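Local coordinates for protein Pcdhgb2 (PDB 5SZR) that probably acts in calcium-dependent cell adhesion and may help set up specific neuronal connections, this piece being its extracellular cadherin domains 3 to 6, at residues V9-T13 with V24-T28; Q50-F55 with S77-N81; G348-V354 with T386-T391. All blocks are in the same frame, centred on the assembly; numbering follows the deposited sequence.

Contact 1 of 3, residues V9-T13 with V24-T28. With MAN (alpha-D-mannopyranose), chain S.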
ATOM      1  N   VAL A   9      73.710  22.843  20.667  1.00 55.38           N
ATOM      2  CA  VAL A   9      72.318  22.464  20.416  1.00 53.62           C
ATOM      3  C   VAL A   9      72.241  21.659  19.124  1.00 52.63           C
ATOM      4  O   VAL A   9      72.582  22.167  18.049  1.00 52.63           O
ATOM      5  CB  VAL A   9      71.394  23.689  20.336  1.00 52.83           C
ATOM      6  CG1 VAL A   9      69.951  23.244  20.156  1.00 52.62           C
ATOM      7  CG2 VAL A   9      71.539  24.550  21.581  1.00 53.88           C
ATOM      8  N   PHE A  10      71.791  20.412  19.232  1.00 53.19           N
ATOM      9  CA  PHE A  10      71.514  19.551  18.093  1.00 56.55           C
ATOM     10  C   PHE A  10      70.009  19.515  17.835  1.00 56.76           C
ATOM     11  O   PHE A  10      69.205  19.628  18.763  1.00 56.68           O
ATOM     12  CB  PHE A  10      72.023  18.125  18.339  1.00 58.25           C
ATOM     13  CG  PHE A  10      73.498  18.032  18.648  1.00 60.31           C
ATOM     14  CD1 PHE A  10      74.408  17.698  17.657  1.00 61.99           C
ATOM     15  CD2 PHE A  10      73.970  18.250  19.934  1.00 60.48           C
ATOM     16  CE1 PHE A  10      75.766  17.601  17.938  1.00 64.21           C
ATOM     17  CE2 PHE A  10      75.321  18.155  20.222  1.00 62.86           C
ATOM     18  CZ  PHE A  10      76.220  17.829  19.223  1.00 64.09           C
ATOM     19  N   SER A  11      69.630  19.348  16.567  1.00 58.75           N
ATOM     20  CA  SER A  11      68.222  19.271  16.179  1.00 61.60           C
ATOM     21  C   SER A  11      68.001  18.047  15.302  1.00 63.50           C
ATOM     22  O   SER A  11      68.678  17.882  14.280  1.00 68.32           O
ATOM     23  CB  SER A  11      67.773  20.536  15.445  1.00 63.96           C
ATOM     24  OG  SER A  11      67.700  21.642  16.327  1.00 69.70           O
ATOM     25  N   VAL A  12      67.058  17.193  15.703  1.00 59.44           N
ATOM     26  CA  VAL A  12      66.664  16.026  14.923  1.00 60.08           C
ATOM     27  C   VAL A  12      65.144  15.980  14.847  1.00 59.34           C
ATOM     28  O   VAL A  12      64.445  16.492  15.727  1.00 59.38           O
ATOM     29  CB  VAL A  12      67.215  14.707  15.516  1.00 58.63           C
ATOM     30  CG1 VAL A  12      68.729  14.717  15.537  1.00 56.77           C
ATOM     31  CG2 VAL A  12      66.657  14.469  16.912  1.00 58.77           C
ATOM     32  N   THR A  13      64.632  15.368  13.780  1.00 59.97           N
ATOM     33  CA  THR A  13      63.203  15.136  13.613  1.00 59.62           C
ATOM     34  C   THR A  13      62.931  13.639  13.552  1.00 58.89           C
ATOM     35  O   THR A  13      63.714  12.876  12.980  1.00 58.33           O
ATOM     36  CB  THR A  13      62.647  15.801  12.345  1.00 60.78           C
ATOM     37  OG1 THR A  13      63.116  15.101  11.186  1.00 63.54           O
ATOM     38  CG2 THR A  13      63.068  17.259  12.265  1.00 58.39           C
ATOM     39  N   VAL A  24      68.257   7.767  17.461  1.00 70.66           N
ATOM     40  CA  VAL A  24      67.926   9.189  17.450  1.00 66.16           C
ATOM     41  C   VAL A  24      69.159  10.009  17.103  1.00 66.87           C
ATOM     42  O   VAL A  24      69.168  10.748  16.111  1.00 67.56           O
ATOM     43  CB  VAL A  24      67.346   9.645  18.800  1.00 63.53           C
ATOM     44  CG1 VAL A  24      67.282  11.164  18.858  1.00 62.79           C
ATOM     45  CG2 VAL A  24      65.967   9.038  19.022  1.00 62.47           C
ATOM     46  N   LEU A  25      70.200   9.891  17.927  1.00 65.61           N
ATOM     47  CA  LEU A  25      71.428  10.659  17.782  1.00 63.75           C
ATOM     48  C   LEU A  25      72.431  10.154  18.804  1.00 66.59           C
ATOM     49  O   LEU A  25      72.053   9.696  19.886  1.00 67.92           O
ATOM     50  CB  LEU A  25      71.187  12.161  17.981  1.00 60.48           C
ATOM     51  CG  LEU A  25      72.391  13.078  17.733  1.00 59.86           C
ATOM     52  CD1 LEU A  25      72.724  13.126  16.249  1.00 60.89           C
ATOM     53  CD2 LEU A  25      72.159  14.480  18.283  1.00 57.61           C
ATOM     54  N   GLN A  26      73.709  10.230  18.447  1.00 67.60           N
ATOM     55  CA  GLN A  26      74.798  10.017  19.386  1.00 70.19           C
ATOM     56  C   GLN A  26      75.542  11.330  19.566  1.00 69.88           C
ATOM     57  O   GLN A  26      75.934  11.966  18.580  1.00 71.19           O
ATOM     58  CB  GLN A  26      75.755   8.926  18.903  1.00 73.90           C
ATOM     59  CG  GLN A  26      76.913   8.689  19.855  1.00 80.24           C
ATOM     60  CD  GLN A  26      77.866   7.613  19.373  1.00 84.73           C
ATOM     61  OE1 GLN A  26      77.708   7.068  18.279  1.00 86.31           O
ATOM     62  NE2 GLN A  26      78.862   7.298  20.194  1.00 86.45           N
ATOM     63  N   VAL A  27      75.713  11.747  20.816  1.00 69.62           N
ATOM     64  CA  VAL A  27      76.504  12.923  21.154  1.00 71.39           C
ATOM     65  C   VAL A  27      77.755  12.464  21.893  1.00 74.96           C
ATOM     66  O   VAL A  27      77.695  11.558  22.732  1.00 76.91           O
ATOM     67  CB  VAL A  27      75.696  13.929  21.997  1.00 70.82           C
ATOM     68  CG1 VAL A  27      74.665  14.630  21.129  1.00 67.25           C
ATOM     69  CG2 VAL A  27      75.018  13.226  23.165  1.00 72.70           C
ATOM     70  N   THR A  28      78.891  13.076  21.567  1.00 76.46           N
ATOM     71  CA  THR A  28      80.164  12.738  22.187  1.00 79.86           C
ATOM     72  C   THR A  28      80.899  14.009  22.584  1.00 83.30           C
ATOM     73  O   THR A  28      80.883  15.002  21.850  1.00 79.41           O
ATOM     74  CB  THR A  28      81.048  11.896  21.248  1.00 81.69           C
ATOM     75  OG1 THR A  28      81.100  12.504  19.952  1.00 82.08           O
ATOM     76  CG2 THR A  28      80.506  10.479  21.120  1.00 79.25           C
TER
HETATM   77  C1  MAN S 716      71.730   5.441  14.807  1.00 70.87           C
HETATM   78  C2  MAN S 716      72.816   6.094  15.681  1.00 76.72           C
HETATM   79  C3  MAN S 716      72.676   7.629  15.645  1.00 79.03           C
HETATM   80  C4  MAN S 716      72.580   8.154  14.197  1.00 78.21           C
HETATM   81  C5  MAN S 716      71.424   7.443  13.476  1.00 79.43           C
HETATM   82  C6  MAN S 716      71.289   7.852  12.021  1.00 82.42           C
HETATM   83  O2  MAN S 716      74.126   5.800  15.184  1.00 79.61           O
HETATM   84  O3  MAN S 716      73.733   8.284  16.345  1.00 81.79           O
HETATM   85  O4  MAN S 716      72.342   9.554  14.199  1.00 76.75           O
HETATM   86  O5  MAN S 716      71.647   6.010  13.514  1.00 76.34           O
HETATM   87  O6  MAN S 716      71.280   9.275  11.962  1.00 84.59           O

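Contact 2 of 3, residues Q50-F55 with S77-N81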
ATOM      1  N   GLN A  50      58.697  12.826  30.853  1.00 66.51           N
ATOM      2  CA  GLN A  50      58.466  11.982  29.688  1.00 66.90           C
ATOM      3  C   GLN A  50      59.739  11.729  28.890  1.00 68.77           C
ATOM      4  O   GLN A  50      59.817  10.722  28.181  1.00 71.94           O
ATOM      5  CB  GLN A  50      57.389  12.603  28.798  1.00 66.71           C
ATOM      6  CG  GLN A  50      56.079  12.834  29.522  1.00 69.49           C
ATOM      7  CD  GLN A  50      55.652  11.630  30.344  1.00 73.20           C
ATOM      8  OE1 GLN A  50      55.360  11.750  31.536  1.00 75.77           O
ATOM      9  NE2 GLN A  50      55.607  10.462  29.709  1.00 73.98           N
ATOM     10  N   VAL A  51      60.735  12.612  28.989  1.00 67.48           N
ATOM     11  CA  VAL A  51      62.027  12.339  28.360  1.00 68.02           C
ATOM     12  C   VAL A  51      62.631  11.063  28.934  1.00 72.14           C
ATOM     13  O   VAL A  51      63.060  10.167  28.195  1.00 72.14           O
ATOM     14  CB  VAL A  51      62.979  13.537  28.529  1.00 63.66           C
ATOM     15  CG1 VAL A  51      64.403  13.144  28.156  1.00 63.94           C
ATOM     16  CG2 VAL A  51      62.518  14.715  27.685  1.00 59.77           C
ATOM     17  N   GLU A  52      62.671  10.962  30.268  1.00 76.64           N
ATOM     18  CA  GLU A  52      63.188   9.761  30.911  1.00 81.01           C
ATOM     19  C   GLU A  52      62.380   8.525  30.535  1.00 82.98           C
ATOM     20  O   GLU A  52      62.891   7.403  30.609  1.00 84.29           O
ATOM     21  CB  GLU A  52      63.186   9.939  32.430  1.00 86.38           C
ATOM     22  CG  GLU A  52      64.185  10.952  32.960  1.00 90.51           C
ATOM     23  CD  GLU A  52      65.587  10.385  33.097  1.00 94.35           C
ATOM     24  OE1 GLU A  52      65.857   9.303  32.532  1.00 96.77           O
ATOM     25  OE2 GLU A  52      66.421  11.022  33.776  1.00 95.54           O
ATOM     26  N   ARG A  53      61.123   8.710  30.130  1.00 82.46           N
ATOM     27  CA  ARG A  53      60.215   7.608  29.854  1.00 83.89           C
ATOM     28  C   ARG A  53      60.177   7.210  28.384  1.00 79.57           C
ATOM     29  O   ARG A  53      59.667   6.134  28.057  1.00 79.58           O
ATOM     30  CB  ARG A  53      58.802   7.980  30.320  1.00 88.80           C
ATOM     31  CG  ARG A  53      57.978   6.812  30.820  1.00 95.96           C
ATOM     32  CD  ARG A  53      57.162   7.202  32.045  1.00102.58           C
ATOM     33  NE  ARG A  53      57.912   8.032  32.992  1.00105.13           N
ATOM     34  CZ  ARG A  53      58.904   7.598  33.771  1.00106.52           C
ATOM     35  NH1 ARG A  53      59.511   8.434  34.605  1.00104.37           N
ATOM     36  NH2 ARG A  53      59.297   6.331  33.714  1.00109.32           N
ATOM     37  N   ILE A  54      60.713   8.039  27.497  1.00 76.16           N
ATOM     38  CA  ILE A  54      60.665   7.800  26.063  1.00 73.19           C
ATOM     39  C   ILE A  54      62.043   7.475  25.496  1.00 69.14           C
ATOM     40  O   ILE A  54      62.167   6.619  24.616  1.00 66.83           O
ATOM     41  CB  ILE A  54      60.044   9.021  25.343  1.00 72.76           C
ATOM     42  CG1 ILE A  54      58.559   9.153  25.682  1.00 73.17           C
ATOM     43  CG2 ILE A  54      60.251   8.942  23.837  1.00 72.75           C
ATOM     44  CD1 ILE A  54      57.711   8.028  25.126  1.00 75.75           C
ATOM     45  N   PHE A  55      63.086   8.138  25.989  1.00 68.16           N
ATOM     46  CA  PHE A  55      64.425   8.012  25.434  1.00 67.57           C
ATOM     47  C   PHE A  55      65.366   7.301  26.399  1.00 69.79           C
ATOM     48  O   PHE A  55      65.231   7.402  27.624  1.00 71.37           O
ATOM     49  CB  PHE A  55      65.009   9.387  25.083  1.00 63.97           C
ATOM     50  CG  PHE A  55      64.184  10.163  24.107  1.00 59.95           C
ATOM     51  CD1 PHE A  55      64.327   9.961  22.747  1.00 58.65           C
ATOM     52  CD2 PHE A  55      63.266  11.099  24.550  1.00 59.20           C
ATOM     53  CE1 PHE A  55      63.566  10.676  21.843  1.00 59.00           C
ATOM     54  CE2 PHE A  55      62.502  11.820  23.653  1.00 58.26           C
ATOM     55  CZ  PHE A  55      62.651  11.607  22.295  1.00 58.10           C
ATOM     56  N   SER A  77      57.149  17.604  20.549  1.00 64.68           N
ATOM     57  CA  SER A  77      58.577  17.889  20.633  1.00 66.24           C
ATOM     58  C   SER A  77      59.109  17.470  21.995  1.00 64.78           C
ATOM     59  O   SER A  77      58.369  17.400  22.980  1.00 67.73           O
ATOM     60  CB  SER A  77      58.870  19.373  20.381  1.00 66.11           C
ATOM     61  OG  SER A  77      58.279  20.185  21.379  1.00 69.76           O
ATOM     62  N   TYR A  78      60.411  17.197  22.033  1.00 62.23           N
ATOM     63  CA  TYR A  78      61.117  16.845  23.256  1.00 61.59           C
ATOM     64  C   TYR A  78      62.414  17.635  23.348  1.00 61.07           C
ATOM     65  O   TYR A  78      63.117  17.817  22.347  1.00 60.10           O
ATOM     66  CB  TYR A  78      61.435  15.346  23.320  1.00 59.67           C
ATOM     67  CG  TYR A  78      60.224  14.439  23.331  1.00 57.60           C
ATOM     68  CD1 TYR A  78      59.597  14.100  24.520  1.00 59.69           C
ATOM     69  CD2 TYR A  78      59.727  13.902  22.149  1.00 54.86           C
ATOM     70  CE1 TYR A  78      58.487  13.261  24.530  1.00 63.03           C
ATOM     71  CE2 TYR A  78      58.629  13.065  22.149  1.00 58.34           C
ATOM     72  CZ  TYR A  78      58.012  12.750  23.341  1.00 60.69           C
ATOM     73  OH  TYR A  78      56.923  11.914  23.344  1.00 60.25           O
ATOM     74  N   THR A  79      62.729  18.093  24.558  1.00 60.27           N
ATOM     75  CA  THR A  79      63.962  18.811  24.849  1.00 56.32           C
ATOM     76  C   THR A  79      64.847  17.921  25.712  1.00 57.09           C
ATOM     77  O   THR A  79      64.470  17.563  26.834  1.00 57.07           O
ATOM     78  CB  THR A  79      63.675  20.137  25.554  1.00 55.20           C
ATOM     79  OG1 THR A  79      63.129  21.072  24.616  1.00 54.13           O
ATOM     80  CG2 THR A  79      64.947  20.717  26.146  1.00 55.65           C
ATOM     81  N   LEU A  80      66.015  17.565  25.187  1.00 56.54           N
ATOM     82  CA  LEU A  80      66.944  16.662  25.852  1.00 57.97           C
ATOM     83  C   LEU A  80      68.212  17.429  26.210  1.00 61.46           C
ATOM     84  O   LEU A  80      68.896  17.954  25.324  1.00 63.11           O
ATOM     85  CB  LEU A  80      67.273  15.461  24.964  1.00 56.70           C
ATOM     86  CG  LEU A  80      66.278  14.297  24.887  1.00 57.35           C
ATOM     87  CD1 LEU A  80      64.976  14.703  24.208  1.00 56.01           C
ATOM     88  CD2 LEU A  80      66.905  13.101  24.174  1.00 56.26           C
ATOM     89  N   ASN A  81      68.517  17.499  27.500  1.00 62.40           N
ATOM     90  CA  ASN A  81      69.760  18.082  27.984  1.00 64.02           C
ATOM     91  C   ASN A  81      70.650  16.950  28.473  1.00 66.26           C
ATOM     92  O   ASN A  81      70.233  16.156  29.323  1.00 66.47           O
ATOM     93  CB  ASN A  81      69.498  19.091  29.101  1.00 64.08           C
ATOM     94  CG  ASN A  81      68.508  20.162  28.695  1.00 64.06           C
ATOM     95  OD1 ASN A  81      68.631  20.772  27.634  1.00 62.73           O
ATOM     96  ND2 ASN A  81      67.509  20.391  29.541  1.00 66.44           N
TER

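Contact 3 of 3, residues G348-V354 with T386-T391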
ATOM      1  N   GLY A 348     -62.246 -24.537 -39.404  1.00 61.83           N
ATOM      2  CA  GLY A 348     -61.687 -23.230 -39.144  1.00 60.11           C
ATOM      3  C   GLY A 348     -62.661 -22.245 -38.535  1.00 59.09           C
ATOM      4  O   GLY A 348     -62.235 -21.160 -38.111  1.00 58.86           O
ATOM      5  N   TYR A 349     -63.949 -22.590 -38.488  1.00 57.57           N
ATOM      6  CA  TYR A 349     -64.953 -21.745 -37.852  1.00 58.20           C
ATOM      7  C   TYR A 349     -64.545 -21.424 -36.422  1.00 55.98           C
ATOM      8  O   TYR A 349     -64.296 -22.327 -35.619  1.00 54.94           O
ATOM      9  CB  TYR A 349     -66.315 -22.454 -37.870  1.00 59.84           C
ATOM     10  CG  TYR A 349     -67.443 -21.659 -37.247  1.00 59.47           C
ATOM     11  CD1 TYR A 349     -68.293 -20.892 -38.033  1.00 59.08           C
ATOM     12  CD2 TYR A 349     -67.654 -21.671 -35.872  1.00 57.28           C
ATOM     13  CE1 TYR A 349     -69.318 -20.158 -37.468  1.00 59.70           C
ATOM     14  CE2 TYR A 349     -68.676 -20.941 -35.301  1.00 58.17           C
ATOM     15  CZ  TYR A 349     -69.504 -20.189 -36.101  1.00 59.48           C
ATOM     16  OH  TYR A 349     -70.521 -19.463 -35.528  1.00 60.82           O
ATOM     17  N   LEU A 350     -64.485 -20.132 -36.104  1.00 56.47           N
ATOM     18  CA  LEU A 350     -64.049 -19.683 -34.784  1.00 55.95           C
ATOM     19  C   LEU A 350     -65.223 -19.746 -33.813  1.00 57.63           C
ATOM     20  O   LEU A 350     -66.128 -18.906 -33.861  1.00 58.72           O
ATOM     21  CB  LEU A 350     -63.477 -18.269 -34.862  1.00 55.56           C
ATOM     22  CG  LEU A 350     -63.051 -17.686 -33.513  1.00 53.90           C
ATOM     23  CD1 LEU A 350     -61.839 -18.428 -32.967  1.00 51.62           C
ATOM     24  CD2 LEU A 350     -62.780 -16.192 -33.618  1.00 55.92           C
ATOM     25  N   VAL A 351     -65.214 -20.745 -32.927  1.00 58.04           N
ATOM     26  CA  VAL A 351     -66.277 -20.869 -31.932  1.00 59.30           C
ATOM     27  C   VAL A 351     -66.142 -19.778 -30.880  1.00 58.49           C
ATOM     28  O   VAL A 351     -67.096 -19.046 -30.588  1.00 57.59           O
ATOM     29  CB  VAL A 351     -66.253 -22.268 -31.294  1.00 59.61           C
ATOM     30  CG1 VAL A 351     -67.324 -22.380 -30.221  1.00 61.85           C
ATOM     31  CG2 VAL A 351     -66.432 -23.333 -32.354  1.00 61.64           C
ATOM     32  N   THR A 352     -64.957 -19.657 -30.296  1.00 58.86           N
ATOM     33  CA  THR A 352     -64.659 -18.597 -29.345  1.00 59.85           C
ATOM     34  C   THR A 352     -63.147 -18.527 -29.186  1.00 59.28           C
ATOM     35  O   THR A 352     -62.400 -19.320 -29.766  1.00 58.40           O
ATOM     36  CB  THR A 352     -65.358 -18.825 -27.999  1.00 60.59           C
ATOM     37  OG1 THR A 352     -65.129 -17.698 -27.143  1.00 61.51           O
ATOM     38  CG2 THR A 352     -64.824 -20.081 -27.322  1.00 58.57           C
ATOM     39  N   LYS A 353     -62.703 -17.565 -28.388  1.00 59.37           N
ATOM     40  CA  LYS A 353     -61.283 -17.321 -28.184  1.00 58.49           C
ATOM     41  C   LYS A 353     -61.056 -17.066 -26.705  1.00 55.82           C
ATOM     42  O   LYS A 353     -61.596 -16.104 -26.151  1.00 54.35           O
ATOM     43  CB  LYS A 353     -60.816 -16.131 -29.024  1.00 59.83           C
ATOM     44  CG  LYS A 353     -59.361 -15.761 -28.856  1.00 61.22           C
ATOM     45  CD  LYS A 353     -59.013 -14.647 -29.823  1.00 63.07           C
ATOM     46  CE  LYS A 353     -57.643 -14.073 -29.565  1.00 63.19           C
ATOM     47  NZ  LYS A 353     -57.349 -13.007 -30.560  1.00 65.28           N
ATOM     48  N   VAL A 354     -60.287 -17.940 -26.060  1.00 54.45           N
ATOM     49  CA  VAL A 354     -59.878 -17.684 -24.686  1.00 51.73           C
ATOM     50  C   VAL A 354     -58.903 -16.515 -24.678  1.00 49.94           C
ATOM     51  O   VAL A 354     -57.929 -16.496 -25.441  1.00 55.66           O
ATOM     52  CB  VAL A 354     -59.256 -18.941 -24.061  1.00 49.10           C
ATOM     53  CG1 VAL A 354     -59.037 -18.743 -22.573  1.00 45.72           C
ATOM     54  CG2 VAL A 354     -60.146 -20.146 -24.315  1.00 53.36           C
ATOM     55  N   THR A 386     -52.683 -18.881 -29.419  1.00 49.56           N
ATOM     56  CA  THR A 386     -53.761 -17.927 -29.650  1.00 49.26           C
ATOM     57  C   THR A 386     -54.959 -18.141 -28.731  1.00 45.92           C
ATOM     58  O   THR A 386     -55.680 -17.181 -28.431  1.00 46.99           O
ATOM     59  CB  THR A 386     -54.217 -17.994 -31.111  1.00 49.45           C
ATOM     60  OG1 THR A 386     -54.781 -19.284 -31.377  1.00 49.24           O
ATOM     61  CG2 THR A 386     -53.035 -17.768 -32.043  1.00 49.01           C
ATOM     62  N   GLY A 387     -55.182 -19.360 -28.254  1.00 43.67           N
ATOM     63  CA  GLY A 387     -56.389 -19.606 -27.491  1.00 45.15           C
ATOM     64  C   GLY A 387     -57.653 -19.533 -28.318  1.00 48.46           C
ATOM     65  O   GLY A 387     -58.742 -19.355 -27.764  1.00 46.37           O
ATOM     66  N   GLU A 388     -57.529 -19.641 -29.639  1.00 51.12           N
ATOM     67  CA  GLU A 388     -58.686 -19.672 -30.520  1.00 51.85           C
ATOM     68  C   GLU A 388     -59.244 -21.086 -30.575  1.00 50.47           C
ATOM     69  O   GLU A 388     -58.503 -22.047 -30.811  1.00 49.29           O
ATOM     70  CB  GLU A 388     -58.299 -19.198 -31.921  1.00 53.70           C
ATOM     71  CG  GLU A 388     -57.735 -17.787 -31.962  1.00 54.33           C
ATOM     72  CD  GLU A 388     -57.140 -17.434 -33.311  1.00 56.71           C
ATOM     73  OE1 GLU A 388     -56.995 -18.346 -34.153  1.00 56.56           O
ATOM     74  OE2 GLU A 388     -56.814 -16.246 -33.529  1.00 60.38           O
ATOM     75  N   VAL A 389     -60.546 -21.210 -30.342  1.00 50.73           N
ATOM     76  CA  VAL A 389     -61.244 -22.488 -30.387  1.00 49.17           C
ATOM     77  C   VAL A 389     -61.938 -22.579 -31.738  1.00 52.91           C
ATOM     78  O   VAL A 389     -62.900 -21.849 -32.002  1.00 53.54           O
ATOM     79  CB  VAL A 389     -62.247 -22.620 -29.234  1.00 48.29           C
ATOM     80  CG1 VAL A 389     -63.058 -23.910 -29.370  1.00 46.06           C
ATOM     81  CG2 VAL A 389     -61.529 -22.554 -27.894  1.00 44.14           C
ATOM     82  N   ARG A 390     -61.454 -23.468 -32.600  1.00 53.40           N
ATOM     83  CA  ARG A 390     -61.998 -23.627 -33.938  1.00 53.83           C
ATOM     84  C   ARG A 390     -62.469 -25.059 -34.151  1.00 55.84           C
ATOM     85  O   ARG A 390     -62.011 -25.993 -33.486  1.00 56.67           O
ATOM     86  CB  ARG A 390     -60.959 -23.250 -35.004  1.00 52.65           C
ATOM     87  CG  ARG A 390     -60.557 -21.783 -34.949  1.00 53.81           C
ATOM     88  CD  ARG A 390     -59.347 -21.453 -35.813  1.00 51.15           C
ATOM     89  NE  ARG A 390     -58.999 -20.039 -35.691  1.00 51.70           N
ATOM     90  CZ  ARG A 390     -59.440 -19.084 -36.505  1.00 54.28           C
ATOM     91  NH1 ARG A 390     -60.241 -19.389 -37.516  1.00 58.22           N
ATOM     92  NH2 ARG A 390     -59.079 -17.824 -36.310  1.00 52.79           N
ATOM     93  N   THR A 391     -63.409 -25.224 -35.078  1.00 54.79           N
ATOM     94  CA  THR A 391     -63.720 -26.560 -35.564  1.00 56.11           C
ATOM     95  C   THR A 391     -62.567 -27.052 -36.426  1.00 57.40           C
ATOM     96  O   THR A 391     -61.985 -26.289 -37.202  1.00 57.34           O
ATOM     97  CB  THR A 391     -65.022 -26.569 -36.371  1.00 55.75           C
ATOM     98  OG1 THR A 391     -64.865 -25.769 -37.548  1.00 55.88           O
ATOM     99  CG2 THR A 391     -66.182 -26.023 -35.543  1.00 55.79           C
TER
HETATM  100  O   HOH W   1     -55.813 -15.020 -26.089  1.00 69.36           O

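Contact 1 of 3, residues V9-T13 with V24-T28
Phe10 reaches from strand 9-15 to Leu25 and Val27 on the facing layer, and it changes partner along its length. Its CB meets Leu25 CD2 at 3.6 Å. CG lies 3.8 Å from the same Leu25 CD2, and this methyl stays close as far as CD1. Further out, along CD2, CE2 and CZ, the partner is Val27. Phe10 CD2 is 3.9 Å from Val27 CG1, and Phe10 CE2 comes to 3.7 Å of it. At the tip, CZ is 4.0 Å from that same Val27 CG1. The methyl stands over one ring face, 22° off the normal, and makes a CH-pi contact. CG of Phe10 is set beside the backbone N and trans to the carbonyl carbon (chi1 -57°), which carries the ring across to Val27.

Two residues on, Val12 repeats the crossing with smaller groups. Its CG2 meets Val24 CG1 at 3.9 Å, and the two side chains run nearly perpendicular. Its other methyl, CG1, faces Leu25 CB more loosely. Leu25 therefore sits between Phe10 and Val12. A classic beta bulge sets Val24 and Leu25 both against Ile64 of the neighbouring strand.

A mannose linked to Ser23 lies by strand 23-26, its O3 2.9 Å from Gln26 N. All the contact between the two segments is apolar side-chain packing. Strand 9-15 pairs with strand 91-101, and strand 23-26 pairs with strand 63-66. The arrangement is the face-to-face packing of two sheets in a cadherin beta sandwich.

Contact 2 of 3, residues Q50-F55 with S77-N81
Phe55 drives the edge of its ring into the face of Tyr78. This is a T-shaped stack, with centroids 5.1 Å apart and planes at 82°. Phe55 CE2 makes the closest approach, 3.5 Å from Tyr78 CG. CG of Tyr78 stands opposite the carbonyl carbon (chi1 -62°), and this brings the ring against Phe55 and Ile54 at the end of helix 49-54.

This is the tight part. Leu80 lies over one face of the Phe55 ring, with its CD1 4.2 Å from the centroid. Ile54 CG2 lies over the opposite face, so the ring is held from both sides as well as at its edge. Val51 fills in beside it. Its CG1 meets Leu80 CG at 3.9 Å, and its CG2 rests 3.6 Å from Thr79 O. An alanine in place of Phe55 would probably leave the Tyr78 face without its edge partner and open a gap between Ile54 and Leu80.

The solvent side is looser. Ile54 CG1 comes only to 4.0 Å of Tyr78 OH. Gln50 touches the Tyr78 rim with CB at 4.5 Å, and its amide then leads away. Thr79 turns its side chain away from the helix.

The helix axis runs nearly perpendicular to the strand. Phe44 of strand 41-44 also packs on Phe55 and Leu80, which ties them into the interior. The Tyr78 side chain lies about 10 Å from a calcium ion. The arrangement is a short helical turn and the residue after it packed across a strand, as part of the core of a cadherin beta sandwich.

Contact 3 of 3, residues G348-V354 with T386-T391
Val351 and Thr352 both face the single residue Val389, a classic beta bulge in an otherwise regular antiparallel pair. Val389 O takes Val351 N at 2.7 Å, with only a weak second bond from Thr352 N. Val389 N returns a bond to Thr352 O at 2.7 Å. Helix-like backbone angles at Val351 (phi -72°, psi -52°) accommodate the extra residue. The register shifts by one between the non-hydrogen-bonded pair Leu350-Arg390 and the hydrogen-bonded pair Thr352-Val389.

The face with Glu388, Arg390 and Lys353 is largely polar, with Leu350 among them. Arg390 and Glu388 form a salt bridge in which NE and NH2 share OE1, each at 3.0 Å, from above the carboxylate plane. Arg390 NH1 turns to the backbone and gives a bond to Gly348 O at 2.7 Å, tilted out of the guanidinium plane. Leu350 CD1 covers one face of the same group. Lys353 lies alongside Glu388, but NZ stays 4.4 Å from OE2, beyond a salt bridge.

On the other face, Thr352 CG2 packs beside Val389, whose side chain also meets Leu423 and Leu425 of the other sheet. Separately, Val351 CG2 touches Thr391 CG2 at 4.2 Å.

At one end Gly348 N bonds to Thr391 O. At the other, Val354 N bonds to Gly387 O, and a water joins Val354 O to Thr386 O. Backbone bonds thus fix the strands. The three bonds of the guanidinium probably fix its rotation, and the two to OE1 would favour the charged form of Glu388.

How the contacts relate
Contacts 1 and 2 belong to the first cadherin domain of this chain, contact 3 to the last, with centres more than 140 Å away. Val24 CG2 packs on Phe55 CE1 at 4.0 Å, and strands 9-15 and 77-85 both flank strand 91-101 in one sheet. Both contacts are apolar: contact 1 joins edge strands of two sheets and has no fully exposed touching residue, while contact 2 sets a helical turn and the strand start after it on strand 77-85, running from buried Phe55 to exposed Gln50. Contact 3 pairs strands within one sheet by backbone bonds. Its bulge lies between its own segments, unlike that of contact 1. Its Val389 side is buried; its Lys353 side is exposed, with a salt bridge within 386-391.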